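Local structure of mitochondrial RNA-binding protein 1 (Trypanosoma brucei, 2GIA) at residues V78-K82 and E83-R87; V133-E136 and H137-S141. The protein probably binds RNA in the trypanosome mitochondrion, forming with its partner MRP2 a guide-RNA binding complex linked to RNA matchmaking in editing. All blocks are in the same frame, centred on the assembly; numbering follows the deposited sequence.

Contact 1: residues V78-K82 and E83-R87; sequences VGVCK and ERVPR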
ATOM      1  N   VAL B  78      -6.788 -10.526   6.755  1.00 16.94           N
ATOM      2  CA  VAL B  78      -6.073  -9.269   6.972  1.00 14.60           C
ATOM      3  C   VAL B  78      -6.584  -8.660   8.300  1.00 16.40           C
ATOM      4  O   VAL B  78      -5.790  -8.143   9.098  1.00 17.68           O
ATOM      5  CB  VAL B  78      -6.300  -8.301   5.784  1.00 14.23           C
ATOM      6  CG1 VAL B  78      -5.713  -6.911   6.117  1.00 19.31           C
ATOM      7  CG2 VAL B  78      -5.558  -8.886   4.564  1.00 16.22           C
ATOM      8  N   GLY B  79      -7.891  -8.745   8.536  1.00 18.84           N
ATOM      9  CA  GLY B  79      -8.444  -8.252   9.785  1.00 20.20           C
ATOM     10  C   GLY B  79      -7.819  -8.928  11.017  1.00 25.27           C
ATOM     11  O   GLY B  79      -7.656  -8.295  12.082  1.00 20.63           O
ATOM     12  N   VAL B  80      -7.488 -10.216  10.910  1.00 16.40           N
ATOM     13  CA  VAL B  80      -6.835 -10.922  12.029  1.00 13.65           C
ATOM     14  C   VAL B  80      -5.419 -10.367  12.179  1.00 22.65           C
ATOM     15  O   VAL B  80      -4.937 -10.150  13.291  1.00 18.83           O
ATOM     16  CB  VAL B  80      -6.759 -12.485  11.765  1.00 18.50           C
ATOM     17  CG1 VAL B  80      -5.734 -13.159  12.738  1.00 15.77           C
ATOM     18  CG2 VAL B  80      -8.120 -13.110  11.962  1.00 16.29           C
ATOM     19  N   CYS B  81      -4.744 -10.129  11.058  1.00 17.29           N
ATOM     20  CA  CYS B  81      -3.382  -9.569  11.125  1.00 19.98           C
ATOM     21  C   CYS B  81      -3.375  -8.202  11.814  1.00 26.22           C
ATOM     22  O   CYS B  81      -2.435  -7.851  12.576  1.00 19.97           O
ATOM     23  CB  CYS B  81      -2.821  -9.367   9.705  1.00 17.30           C
ATOM     24  SG  CYS B  81      -2.387 -10.972   8.925  1.00 19.79           S
ATOM     25  N   LYS B  82      -4.424  -7.442  11.509  1.00 18.51           N
ATOM     26  CA  LYS B  82      -4.600  -6.073  12.024  1.00 19.55           C
ATOM     27  C   LYS B  82      -5.214  -6.040  13.406  1.00 26.67           C
ATOM     28  O   LYS B  82      -5.385  -4.960  13.994  1.00 26.99           O
ATOM     29  CB  LYS B  82      -5.471  -5.304  11.031  1.00 21.04           C
ATOM     30  CG  LYS B  82      -4.671  -4.866   9.791  1.00 21.28           C
ATOM     31  CD  LYS B  82      -5.554  -4.191   8.745  1.00 38.27           C
ATOM     32  CE  LYS B  82      -4.690  -3.598   7.628  1.00 42.38           C
ATOM     33  NZ  LYS B  82      -3.753  -2.566   8.198  1.00 49.78           N
ATOM     34  N   GLU B  83      -5.541  -7.226  13.919  1.00 21.12           N
ATOM     35  CA  GLU B  83      -6.127  -7.385  15.241  1.00 25.19           C
ATOM     36  C   GLU B  83      -7.521  -6.766  15.372  1.00 28.86           C
ATOM     37  O   GLU B  83      -7.894  -6.280  16.432  1.00 24.36           O
ATOM     38  CB  GLU B  83      -5.161  -6.814  16.312  1.00 30.49           C
ATOM     39  CG  GLU B  83      -3.778  -7.436  16.185  1.00 30.17           C
ATOM     40  CD  GLU B  83      -2.739  -6.920  17.164  1.00 45.83           C
ATOM     41  OE1 GLU B  83      -1.598  -7.400  17.076  1.00 39.30           O
ATOM     42  OE2 GLU B  83      -3.042  -6.048  18.008  1.00 54.65           O
ATOM     43  N   ARG B  84      -8.294  -6.780  14.295  1.00 30.96           N
ATOM     44  CA  ARG B  84      -9.668  -6.267  14.360  1.00 26.73           C
ATOM     45  C   ARG B  84     -10.586  -7.414  14.745  1.00 31.29           C
ATOM     46  O   ARG B  84     -11.732  -7.208  15.140  1.00 33.91           O
ATOM     47  CB  ARG B  84     -10.069  -5.673  13.028  1.00 29.16           C
ATOM     48  CG  ARG B  84      -9.342  -4.369  12.737  1.00 35.03           C
ATOM     49  CD  ARG B  84      -9.920  -3.734  11.491  1.00 45.42           C
ATOM     50  NE  ARG B  84      -9.240  -2.506  11.068  1.00 48.48           N
ATOM     51  CZ  ARG B  84      -9.710  -1.695  10.117  1.00 51.56           C
ATOM     52  NH1 ARG B  84     -10.855  -1.970   9.498  1.00 40.58           N
ATOM     53  NH2 ARG B  84      -9.031  -0.606   9.774  1.00 57.10           N
ATOM     54  N   VAL B  85     -10.095  -8.635  14.574  1.00 26.71           N
ATOM     55  CA  VAL B  85     -10.823  -9.827  15.002  1.00 33.24           C
ATOM     56  C   VAL B  85      -9.773 -10.793  15.499  1.00 31.92           C
ATOM     57  O   VAL B  85      -8.666 -10.872  14.949  1.00 29.54           O
ATOM     58  CB  VAL B  85     -11.651 -10.465  13.907  1.00 42.39           C
ATOM     59  CG1 VAL B  85     -12.881  -9.613  13.657  1.00 49.74           C
ATOM     60  CG2 VAL B  85     -10.837 -10.629  12.670  1.00 32.48           C
ATOM     61  N   PRO B  86     -10.100 -11.550  16.547  1.00 30.09           N
ATOM     62  CA  PRO B  86      -9.075 -12.465  17.047  1.00 33.82           C
ATOM     63  C   PRO B  86      -8.930 -13.794  16.331  1.00 35.46           C
ATOM     64  O   PRO B  86      -7.859 -14.400  16.379  1.00 38.68           O
ATOM     65  CB  PRO B  86      -9.455 -12.640  18.510  1.00 37.00           C
ATOM     66  CG  PRO B  86     -10.972 -12.615  18.444  1.00 37.61           C
ATOM     67  CD  PRO B  86     -11.240 -11.445  17.476  1.00 38.61           C
ATOM     68  N   ARG B  87      -9.979 -14.218  15.641  1.00 28.40           N
ATOM     69  CA  ARG B  87      -9.948 -15.499  14.976  1.00 26.96           C
ATOM     70  C   ARG B  87     -10.954 -15.494  13.859  1.00 28.80           C
ATOM     71  O   ARG B  87     -12.018 -14.888  13.970  1.00 32.35           O
ATOM     72  CB  ARG B  87     -10.345 -16.626  15.980  1.00 29.74           C
ATOM     73  CG  ARG B  87     -10.407 -18.111  15.421  1.00 34.55           C
ATOM     74  CD  ARG B  87     -10.947 -19.204  16.480  1.00 40.60           C
ATOM     75  NE  ARG B  87     -12.416 -19.453  16.431  1.00 35.16           N
ATOM     76  CZ  ARG B  87     -13.104 -20.205  17.299  1.00 52.13           C
ATOM     77  NH1 ARG B  87     -12.484 -20.822  18.312  1.00 45.91           N
ATOM     78  NH2 ARG B  87     -14.435 -20.323  17.181  1.00 49.18           N
TER
HETATM   79  O   HOH W   1      -6.005 -10.890  15.699  1.00 22.47           O
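Gly79 meets the chain beyond the helix end through its carbonyl: Arg84 N donates to Gly79 O at 2.8 Å, with an N-H...O angle of 159°. Arg84 CB sits 3.7 Å from that same oxygen, so the returning chain passes close beside a residue that has no side chain. At Val80 the carbonyl is gripped twice. Glu83 N reaches Val80 O at 3.1 Å from above the carbonyl plane rather than on a lone pair, while a water donates to Val80 O and also to Val85 O, bridging the helix to the segment folded back over it. The side chain of Val80 adds an apolar touch. Its CG2 lies beside the backbone N, anti to the carbonyl carbon, and from there meets Val85 CG2 at 3.7 Å, the two side chains crossing at about a right angle. Alongside, Val80 CA points its hydrogen almost straight at Val85 O, a CA-H...O contact of 3.4 Å. Val85 also packs on Val170 of the MRP2 chain.

The bonds from Arg84 N to Gly79 O and from Glu83 N to Val80 O, together with the positive phi of Glu83 (65°), make a Schellman motif that ends helix 71-81 and turns the chain toward strand 87-91. Cys81 points away from the returning chain and packs against Glu136 and Leu139 of helix 130-145, but Cys81 O accepts a bond from Lys101 NZ, and the same ammonium forms a salt bridge with Glu83 OE1. Lys82 CB passes Arg84 CG at 4.3 Å, a loose approach.

Contact 2: residues V133-E136 and H137-S141; sequences VTLE and HFLES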
ATOM      1  N   VAL B 133       5.862 -12.135   9.052  1.00 13.55           N
ATOM      2  CA  VAL B 133       5.954 -10.868   8.285  1.00 12.93           C
ATOM      3  C   VAL B 133       5.675 -11.137   6.785  1.00 16.49           C
ATOM      4  O   VAL B 133       4.941 -10.404   6.116  1.00 14.59           O
ATOM      5  CB  VAL B 133       7.350 -10.264   8.439  1.00 20.94           C
ATOM      6  CG1 VAL B 133       7.509  -9.002   7.512  1.00 18.01           C
ATOM      7  CG2 VAL B 133       7.553  -9.914   9.932  1.00 14.88           C
ATOM      8  N   THR B 134       6.253 -12.216   6.276  1.00 16.18           N
ATOM      9  CA  THR B 134       6.045 -12.620   4.877  1.00 16.22           C
ATOM     10  C   THR B 134       4.519 -12.806   4.605  1.00 12.62           C
ATOM     11  O   THR B 134       3.965 -12.291   3.620  1.00 13.84           O
ATOM     12  CB  THR B 134       6.801 -13.955   4.622  1.00 17.12           C
ATOM     13  OG1 THR B 134       8.216 -13.718   4.752  1.00 17.78           O
ATOM     14  CG2 THR B 134       6.490 -14.491   3.236  1.00 17.97           C
ATOM     15  N   LEU B 135       3.849 -13.496   5.510  1.00 13.44           N
ATOM     16  CA  LEU B 135       2.409 -13.755   5.375  1.00 13.85           C
ATOM     17  C   LEU B 135       1.598 -12.458   5.443  1.00 17.61           C
ATOM     18  O   LEU B 135       0.711 -12.240   4.630  1.00 14.81           O
ATOM     19  CB  LEU B 135       1.933 -14.722   6.482  1.00 13.55           C
ATOM     20  CG  LEU B 135       0.415 -14.969   6.426  1.00 13.01           C
ATOM     21  CD1 LEU B 135       0.065 -15.768   5.154  1.00 16.41           C
ATOM     22  CD2 LEU B 135      -0.005 -15.756   7.630  1.00 14.42           C
ATOM     23  N   GLU B 136       1.862 -11.618   6.441  1.00 14.57           N
ATOM     24  CA  GLU B 136       1.161 -10.335   6.536  1.00 17.43           C
ATOM     25  C   GLU B 136       1.314  -9.522   5.237  1.00 15.15           C
ATOM     26  O   GLU B 136       0.315  -8.997   4.709  1.00 13.68           O
ATOM     27  CB  GLU B 136       1.730  -9.489   7.707  1.00 19.78           C
ATOM     28  CG  GLU B 136       1.382 -10.033   9.116  1.00 17.41           C
ATOM     29  CD  GLU B 136       2.196  -9.392  10.247  1.00 21.65           C
ATOM     30  OE1 GLU B 136       1.794  -9.557  11.415  1.00 21.50           O
ATOM     31  OE2 GLU B 136       3.245  -8.743   9.976  1.00 22.34           O
ATOM     32  N   HIS B 137       2.554  -9.378   4.740  1.00 12.93           N
ATOM     33  CA  HIS B 137       2.748  -8.594   3.515  1.00 15.88           C
ATOM     34  C   HIS B 137       2.012  -9.193   2.316  1.00 17.60           C
ATOM     35  O   HIS B 137       1.427  -8.463   1.504  1.00 14.61           O
ATOM     36  CB  HIS B 137       4.239  -8.460   3.207  1.00 13.72           C
ATOM     37  CG  HIS B 137       4.916  -7.393   4.026  1.00 14.35           C
ATOM     38  ND1 HIS B 137       5.328  -6.196   3.493  1.00 12.04           N
ATOM     39  CD2 HIS B 137       5.169  -7.327   5.358  1.00 14.08           C
ATOM     40  CE1 HIS B 137       5.798  -5.426   4.463  1.00 17.41           C
ATOM     41  NE2 HIS B 137       5.704  -6.092   5.606  1.00 14.65           N
ATOM     42  N   PHE B 138       2.034 -10.531   2.222  1.00 14.69           N
ATOM     43  CA  PHE B 138       1.369 -11.204   1.114  1.00 14.08           C
ATOM     44  C   PHE B 138      -0.135 -10.974   1.168  1.00 12.92           C
ATOM     45  O   PHE B 138      -0.763 -10.702   0.159  1.00 12.63           O
ATOM     46  CB  PHE B 138       1.654 -12.741   1.151  1.00 15.67           C
ATOM     47  CG  PHE B 138       1.134 -13.477  -0.055  1.00 16.14           C
ATOM     48  CD1 PHE B 138      -0.186 -13.953  -0.097  1.00 18.13           C
ATOM     49  CD2 PHE B 138       1.935 -13.596  -1.194  1.00 17.82           C
ATOM     50  CE1 PHE B 138      -0.727 -14.549  -1.284  1.00 16.12           C
ATOM     51  CE2 PHE B 138       1.421 -14.186  -2.386  1.00 18.30           C
ATOM     52  CZ  PHE B 138       0.077 -14.669  -2.430  1.00 14.30           C
ATOM     53  N   LEU B 139      -0.726 -11.135   2.345  1.00 12.11           N
ATOM     54  CA  LEU B 139      -2.163 -10.947   2.456  1.00 17.15           C
ATOM     55  C   LEU B 139      -2.560  -9.478   2.164  1.00 16.96           C
ATOM     56  O   LEU B 139      -3.567  -9.242   1.505  1.00 13.60           O
ATOM     57  CB  LEU B 139      -2.638 -11.348   3.856  1.00 17.24           C
ATOM     58  CG  LEU B 139      -2.451 -12.861   4.208  1.00 16.61           C
ATOM     59  CD1 LEU B 139      -2.745 -13.069   5.722  1.00 14.85           C
ATOM     60  CD2 LEU B 139      -3.409 -13.738   3.352  1.00 14.59           C
ATOM     61  N   GLU B 140      -1.785  -8.504   2.655  1.00 13.08           N
ATOM     62  CA  GLU B 140      -2.168  -7.099   2.406  1.00 17.36           C
ATOM     63  C   GLU B 140      -2.018  -6.802   0.914  1.00 18.42           C
ATOM     64  O   GLU B 140      -2.832  -6.106   0.298  1.00 16.27           O
ATOM     65  CB  GLU B 140      -1.301  -6.129   3.252  1.00 22.30           C
ATOM     66  CG  GLU B 140      -1.519  -6.377   4.738  1.00 37.81           C
ATOM     67  CD  GLU B 140      -1.039  -5.242   5.628  1.00 51.98           C
ATOM     68  OE1 GLU B 140      -0.983  -5.431   6.874  1.00 55.48           O
ATOM     69  OE2 GLU B 140      -0.718  -4.165   5.079  1.00 67.22           O
ATOM     70  N   SER B 141      -0.971  -7.339   0.330  1.00 14.59           N
ATOM     71  CA  SER B 141      -0.774  -7.143  -1.107  1.00 17.32           C
ATOM     72  C   SER B 141      -1.915  -7.784  -1.889  1.00 14.85           C
ATOM     73  O   SER B 141      -2.476  -7.186  -2.826  1.00 14.51           O
ATOM     74  CB  SER B 141       0.554  -7.768  -1.587  1.00 14.76           C
ATOM     75  OG  SER B 141       1.682  -7.010  -1.162  1.00 17.22           O
TER
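This is an i to i+4 contact within one helix, 130-145, which packs against helix 71-81, the four-stranded sheet that includes strand 36-43, and the chain of mitochondrial RNA-binding protein 2 (MRP2). Four successive backbone bonds run through it, from His137 N to Val133 O (2.9 Å) through Glu140 N to Glu136 O (3.0 Å).

Val133 and His137 lie side by side, pointing the same way. Val133 CG1, anti to its own N (chi1 174°), lies against the CD2 and NE2 side of the imidazole, 3.6 Å from His137 CD2, while Val133 O comes to 3.2 Å from His137 CD2 at the ring edge, near its plane. Two residues further along, Leu135 and Leu139 cross at a slant: Leu135 CG approaches Leu139 CD1 at 3.8 Å, and Leu139 CG rests 3.2 Å from Leu135 O. Leu139 continues onto Leu74 and Val78 of helix 71-81. Phe138 emerges on another side, where its ring meets Phe13 edge-to-face.

The polar ends work outward. Glu136 OE1 is hydrogen-bonded to Tyr106 OH and forms a salt bridge with Arg112 of the MRP2 chain; His137 NE2 is hydrogen-bonded to Glu110 of the MRP2 chain. The bond at NE2 and Val133 CG1 beside the ring limit its rotation, and that acidic partner would tend to stabilise a protonated histidine at this subunit interface.

Overall arrangement
Going from the N terminus, contact 1 comes first, where 78-87 ends helix 71-81 and turns into strand 87-91. The chain then runs through the antiparallel sheet that this strand begins, and contact 2 follows in helix 130-145, after strand 121-128. The two are in series, neither nested nor crossed: contact 1 closes the turn at the end of helix 71-81, and contact 2 spans successive turns of helix 130-145 and closes no loop. In space their centres are about 13 Å apart and they touch: Cys81 SG packs on Leu139 CD1 at 3.8 Å, and Val78 CG2 on Leu139 O at 3.7 Å. The two helices are thus joined side by side, and both contacts also border the MRP2 chain.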